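Local coordinates for protein alpha-glucosidase ([Eubacterium] rectale, PDB 6PNR) that hydrolyses alpha-glycosidic bonds as a family 31 glycoside hydrolase, acting as a sulfoquinovosidase that probably releases sulfoquinovose from sulfolipid-derived glycosides, at residues G457-S460 with H466-L469; N8-F13 with A79-D84. All blocks are in the same frame, centred on the assembly; numbering follows the deposited sequence.

Contact 1 (G457-S460 with H466-L469); sequences GDQS and HDGL. With 9VH ([(3~{S},4~{R},5~{R})-4,5-bis(oxidanyl)piperidin-3-yl]methanesulfonic acid), chain C.
Asp467 OD2 is gripped from several directions: Ser460 OG donates to it at 2.7 Å, arriving from above the carboxylate plane and 46° out of it, the backbone N of Gly141 donates as well, and a water lies 2.8 Å from Asp467 OD2, close enough to donate. With CG anti to its own backbone N (chi1 -156°), Asp467 brings its carboxylate over to residues 457-460. The backbones add a weak bond, Ser460 N to Asp467 O at 2.8 Å. On the other carboxylate oxygen, a second water donates to Asp467 OD1 and accepts from Gln459 NE2, which also holds Ala456 O. Gln459 CG lies 3.6 Å from Gly468 O, and the bend at chi2 (74°) beyond it turns NE2 toward that water. The arrangement is a buried part of the loop between helices 447-450 and 469-481 of the family 31 TIM barrel, and it backs the ligand pocket. A short acid suits position 467, since its two oxygens serve different partners; an alanine here would probably deprive Ser460 OG and Gly141 N of their acceptor and break the water bridge to Gln459. Asp458 turns its side chain the other way, its OD1 3.5 Å from C4 of the bound aza-sugar.

Contact 2 (N8-F13 with A79-D84); sequences NEFQLF and AKIKCD
Phe10 and Ile81 meet from opposite directions, with Ile81 CD1 set over one face of the Phe10 ring. The methyl stands 3.3 Å above the ring plane, displaced toward the rim, in a CH-pi contact 28° off the ring normal; its closest ring atom is Phe10 CZ, 3.4 Å from Ile81 CD1. Phe10 holds CG anti to its backbone N (chi1 163°), while Ile81 is extended about chi2 (172°), which carries CD1 out to the ring. The terminal methyl of Ile81, at the end of its longer branch, is small enough to sit on the flat ring face, and Leu71 of strand 68-73 touches both residues. Further along, the packing is looser: Leu12 CD1 comes only within 4.2 Å of Cys83 SG, whose sulfur is tied in a disulfide to Cys88 and also has Ile3 beside it. The outward sides differ in character, since Glu9, Gln11, Lys80 and Lys82 are polar or charged and at least partly exposed. No hydrogen bond joins residues 8-13 to 79-84, and the CA atoms of Leu12 and Cys83 are 9.6 Å apart. Separate antiparallel sheets, one holding strand 10-14 and the other strand 77-83, thus meet face to face through apolar side chains, as in a beta-sandwich.

How the contacts relate
The contacts lie on opposite sides of the chain's centre, their own centres 42 Å apart and their nearest atoms about 33 Å apart, and they share no sheet. Contact 2 comes first along the chain and is complete before contact 1 begins. It joins two antiparallel sheets in the beta-rich N-terminal part, its centre about 33 Å from the chain's centre, whereas contact 1, centred about 13 Å from it, is made within a single barrel loop beside the ligand. The N-terminal part both packs its own sheets at the far end, in contact 2, and sends the loop between strand 130-133 and helix 147-156 to the barrel, where Gly141 meets Asp467 behind the ligand pocket.

Contact 1 (G457-S460 with H466-L469)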
loop_
_atom_site.group_PDB
_atom_site.type_symbol
_atom_site.label_atom_id
_atom_site.label_comp_id
_atom_site.label_asym_id
_atom_site.label_seq_id
_atom_site.Cartn_x
_atom_site.Cartn_y
_atom_site.Cartn_z
ATOM N N GLY A 457 24.186 0.509 7.024
ATOM C CA GLY A 457 23.485 -0.652 6.507
ATOM C C GLY A 457 23.667 -0.764 5.004
ATOM O O GLY A 457 24.576 -0.161 4.420
ATOM N N ASP A 458 22.782 -1.541 4.376
ATOM C CA ASP A 458 22.850 -1.807 2.942
ATOM C C ASP A 458 22.185 -0.680 2.155
ATOM O O ASP A 458 20.973 -0.474 2.273
ATOM C CB ASP A 458 22.128 -3.111 2.594
ATOM C CG ASP A 458 22.693 -4.336 3.294
ATOM O OD1 ASP A 458 23.751 -4.248 3.955
ATOM O OD2 ASP A 458 22.060 -5.409 3.138
ATOM N N GLN A 459 22.951 0.024 1.327
ATOM C CA GLN A 459 22.377 0.862 0.280
ATOM C C GLN A 459 22.381 0.094 -1.037
ATOM O O GLN A 459 23.189 -0.813 -1.238
ATOM C CB GLN A 459 23.172 2.160 0.101
ATOM C CG GLN A 459 22.800 3.244 1.081
ATOM C CD GLN A 459 23.345 2.935 2.453
ATOM O OE1 GLN A 459 24.555 2.810 2.625
ATOM N NE2 GLN A 459 22.454 2.777 3.432
ATOM N N SER A 460 21.476 0.472 -1.941
ATOM C CA SER A 460 21.637 0.045 -3.322
ATOM C C SER A 460 22.875 0.703 -3.914
ATOM O O SER A 460 23.328 1.761 -3.461
ATOM C CB SER A 460 20.410 0.397 -4.165
ATOM O OG SER A 460 19.267 -0.351 -3.760
ATOM N N HIS A 466 16.276 7.598 -2.160
ATOM C CA HIS A 466 15.777 6.815 -1.045
ATOM C C HIS A 466 16.588 5.558 -0.764
ATOM O O HIS A 466 16.400 4.959 0.300
ATOM C CB HIS A 466 14.307 6.448 -1.279
ATOM C CG HIS A 466 13.393 7.632 -1.249
ATOM N ND1 HIS A 466 13.121 8.329 -0.091
ATOM C CD2 HIS A 466 12.702 8.254 -2.235
ATOM C CE1 HIS A 466 12.294 9.324 -0.363
ATOM N NE2 HIS A 466 12.031 9.306 -1.657
ATOM N N ASP A 467 17.505 5.144 -1.660
ATOM C CA ASP A 467 18.345 4.012 -1.279
ATOM C C ASP A 467 19.773 4.079 -1.817
ATOM O O ASP A 467 20.461 3.051 -1.813
ATOM C CB ASP A 467 17.715 2.676 -1.728
ATOM C CG ASP A 467 18.194 1.497 -0.895
ATOM O OD1 ASP A 467 18.675 1.720 0.248
ATOM O OD2 ASP A 467 18.087 0.342 -1.377
ATOM N N GLY A 468 20.252 5.240 -2.253
ATOM C CA GLY A 468 21.617 5.344 -2.724
ATOM C C GLY A 468 22.476 6.219 -1.836
ATOM O O GLY A 468 22.210 6.354 -0.638
ATOM N N LEU A 469 23.484 6.853 -2.446
ATOM C CA LEU A 469 24.498 7.592 -1.708
ATOM C C LEU A 469 23.874 8.642 -0.793
ATOM O O LEU A 469 24.267 8.778 0.369
ATOM C CB LEU A 469 25.484 8.227 -2.704
ATOM C CG LEU A 469 26.803 8.882 -2.257
ATOM C CD1 LEU A 469 27.773 8.908 -3.435
ATOM C CD2 LEU A 469 26.619 10.302 -1.716
HETATM O O1 9VH C . 25.573 -12.068 2.821
HETATM S S1 9VH C . 25.640 -12.150 4.270
HETATM O O2 9VH C . 24.324 -12.002 4.841
HETATM O O3 9VH C . 26.353 -13.330 4.695
HETATM C C1 9VH C . 26.609 -10.748 4.754
HETATM C C2 9VH C . 25.959 -9.390 4.457
HETATM C C3 9VH C . 24.848 -9.167 5.472
HETATM N N1 9VH C . 24.285 -7.821 5.569
HETATM C C4 9VH C . 25.318 -6.794 5.704
HETATM C C5 9VH C . 26.307 -6.894 4.554
HETATM O O4 9VH C . 27.289 -5.873 4.722
HETATM C C6 9VH C . 26.981 -8.259 4.558
HETATM O O5 9VH C . 27.920 -8.355 3.490
HETATM O O HOH W 1 19.512 -1.937 -0.518
HETATM O O HOH W 2 18.607 -0.374 1.698
HETATM O O HOH W 3 19.712 3.389 2.298
#

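Contact 2 (N8-F13 with A79-D84)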
loop_
_atom_site.group_PDB
_atom_site.type_symbol
_atom_site.label_atom_id
_atom_site.label_comp_id
_atom_site.label_asym_id
_atom_site.label_seq_id
_atom_site.Cartn_x
_atom_site.Cartn_y
_atom_site.Cartn_z
ATOM N N ASN A 8 -9.028 20.075 36.520
ATOM C CA ASN A 8 -9.611 19.768 35.221
ATOM C C ASN A 8 -8.633 19.977 34.071
ATOM O O ASN A 8 -9.050 19.930 32.906
ATOM C CB ASN A 8 -10.865 20.623 34.988
ATOM C CG ASN A 8 -11.640 20.884 36.271
ATOM O OD1 ASN A 8 -12.371 20.017 36.755
ATOM N ND2 ASN A 8 -11.478 22.085 36.829
ATOM N N GLU A 9 -7.354 20.209 34.358
ATOM C CA GLU A 9 -6.415 20.555 33.303
ATOM C C GLU A 9 -4.977 20.444 33.786
ATOM O O GLU A 9 -4.626 20.972 34.844
ATOM C CB GLU A 9 -6.694 21.971 32.785
ATOM C CG GLU A 9 -5.810 22.395 31.625
ATOM C CD GLU A 9 -6.277 23.685 30.969
ATOM O OE1 GLU A 9 -7.329 24.223 31.385
ATOM O OE2 GLU A 9 -5.589 24.156 30.032
ATOM N N PHE A 10 -4.145 19.749 33.017
ATOM C CA PHE A 10 -2.715 19.649 33.259
ATOM C C PHE A 10 -1.975 20.300 32.099
ATOM O O PHE A 10 -2.406 20.201 30.946
ATOM C CB PHE A 10 -2.288 18.183 33.422
ATOM C CG PHE A 10 -0.815 17.964 33.264
ATOM C CD1 PHE A 10 0.053 18.240 34.300
ATOM C CD2 PHE A 10 -0.297 17.482 32.073
ATOM C CE1 PHE A 10 1.415 18.046 34.154
ATOM C CE2 PHE A 10 1.060 17.288 31.920
ATOM C CZ PHE A 10 1.918 17.571 32.965
ATOM N N GLN A 11 -0.869 20.976 32.405
ATOM C CA GLN A 11 -0.082 21.651 31.384
ATOM C C GLN A 11 1.394 21.580 31.742
ATOM O O GLN A 11 1.765 21.629 32.921
ATOM C CB GLN A 11 -0.489 23.121 31.220
ATOM C CG GLN A 11 -1.840 23.352 30.564
ATOM C CD GLN A 11 -2.161 24.831 30.419
ATOM O OE1 GLN A 11 -2.480 25.305 29.325
ATOM N NE2 GLN A 11 -2.079 25.567 31.526
ATOM N N LEU A 12 2.235 21.490 30.710
ATOM C CA LEU A 12 3.682 21.520 30.876
ATOM C C LEU A 12 4.274 22.458 29.838
ATOM O O LEU A 12 3.964 22.342 28.647
ATOM C CB LEU A 12 4.295 20.120 30.731
ATOM C CG LEU A 12 5.827 20.064 30.772
ATOM C CD1 LEU A 12 6.343 20.568 32.113
ATOM C CD2 LEU A 12 6.351 18.653 30.481
ATOM N N PHE A 13 5.141 23.364 30.287
ATOM C CA PHE A 13 5.762 24.364 29.430
ATOM C C PHE A 13 7.269 24.151 29.347
ATOM O O PHE A 13 7.905 23.679 30.294
ATOM C CB PHE A 13 5.474 25.786 29.938
ATOM C CG PHE A 13 4.022 26.157 29.898
ATOM C CD1 PHE A 13 3.144 25.673 30.858
ATOM C CD2 PHE A 13 3.532 26.975 28.893
ATOM C CE1 PHE A 13 1.795 25.998 30.819
ATOM C CE2 PHE A 13 2.180 27.307 28.843
ATOM C CZ PHE A 13 1.313 26.816 29.809
ATOM N N ALA A 79 -0.687 8.476 36.177
ATOM C CA ALA A 79 0.550 9.083 35.696
ATOM C C ALA A 79 1.185 9.899 36.811
ATOM O O ALA A 79 0.540 10.793 37.369
ATOM C CB ALA A 79 0.300 9.970 34.477
ATOM N N LYS A 80 2.449 9.593 37.118
ATOM C CA LYS A 80 3.241 10.297 38.121
ATOM C C LYS A 80 4.262 11.180 37.413
ATOM O O LYS A 80 5.169 10.672 36.744
ATOM C CB LYS A 80 3.963 9.318 39.046
ATOM C CG LYS A 80 3.166 8.792 40.232
ATOM C CD LYS A 80 4.127 8.412 41.372
ATOM C CE LYS A 80 3.740 7.099 42.066
ATOM N NZ LYS A 80 2.440 7.167 42.797
ATOM N N ILE A 81 4.122 12.491 37.575
ATOM C CA ILE A 81 4.921 13.481 36.866
ATOM C C ILE A 81 5.871 14.142 37.857
ATOM O O ILE A 81 5.433 14.670 38.886
ATOM C CB ILE A 81 4.015 14.520 36.190
ATOM C CG1 ILE A 81 2.979 13.793 35.327
ATOM C CG2 ILE A 81 4.838 15.532 35.395
ATOM C CD1 ILE A 81 1.918 14.678 34.761
ATOM N N LYS A 82 7.166 14.116 37.551
ATOM C CA LYS A 82 8.194 14.702 38.407
ATOM C C LYS A 82 9.118 15.560 37.559
ATOM O O LYS A 82 9.677 15.071 36.574
ATOM C CB LYS A 82 8.983 13.606 39.125
ATOM C CG LYS A 82 8.185 12.940 40.223
ATOM C CD LYS A 82 8.159 11.425 40.112
ATOM C CE LYS A 82 9.307 10.772 40.864
ATOM N NZ LYS A 82 9.163 9.285 40.887
ATOM N N CYS A 83 9.294 16.826 37.935
ATOM C CA CYS A 83 10.014 17.763 37.081
ATOM C C CYS A 83 11.166 18.436 37.816
ATOM O O CYS A 83 11.213 18.485 39.047
ATOM C CB CYS A 83 9.078 18.827 36.508
ATOM S SG CYS A 83 8.030 18.206 35.166
ATOM N N ASP A 84 12.110 18.932 37.011
ATOM C CA ASP A 84 13.251 19.740 37.428
ATOM C C ASP A 84 13.311 20.984 36.554
ATOM O O ASP A 84 12.373 21.267 35.798
ATOM C CB ASP A 84 14.572 18.970 37.301
ATOM C CG ASP A 84 14.650 17.780 38.240
ATOM O OD1 ASP A 84 13.873 17.749 39.223
ATOM O OD2 ASP A 84 15.495 16.879 37.999
#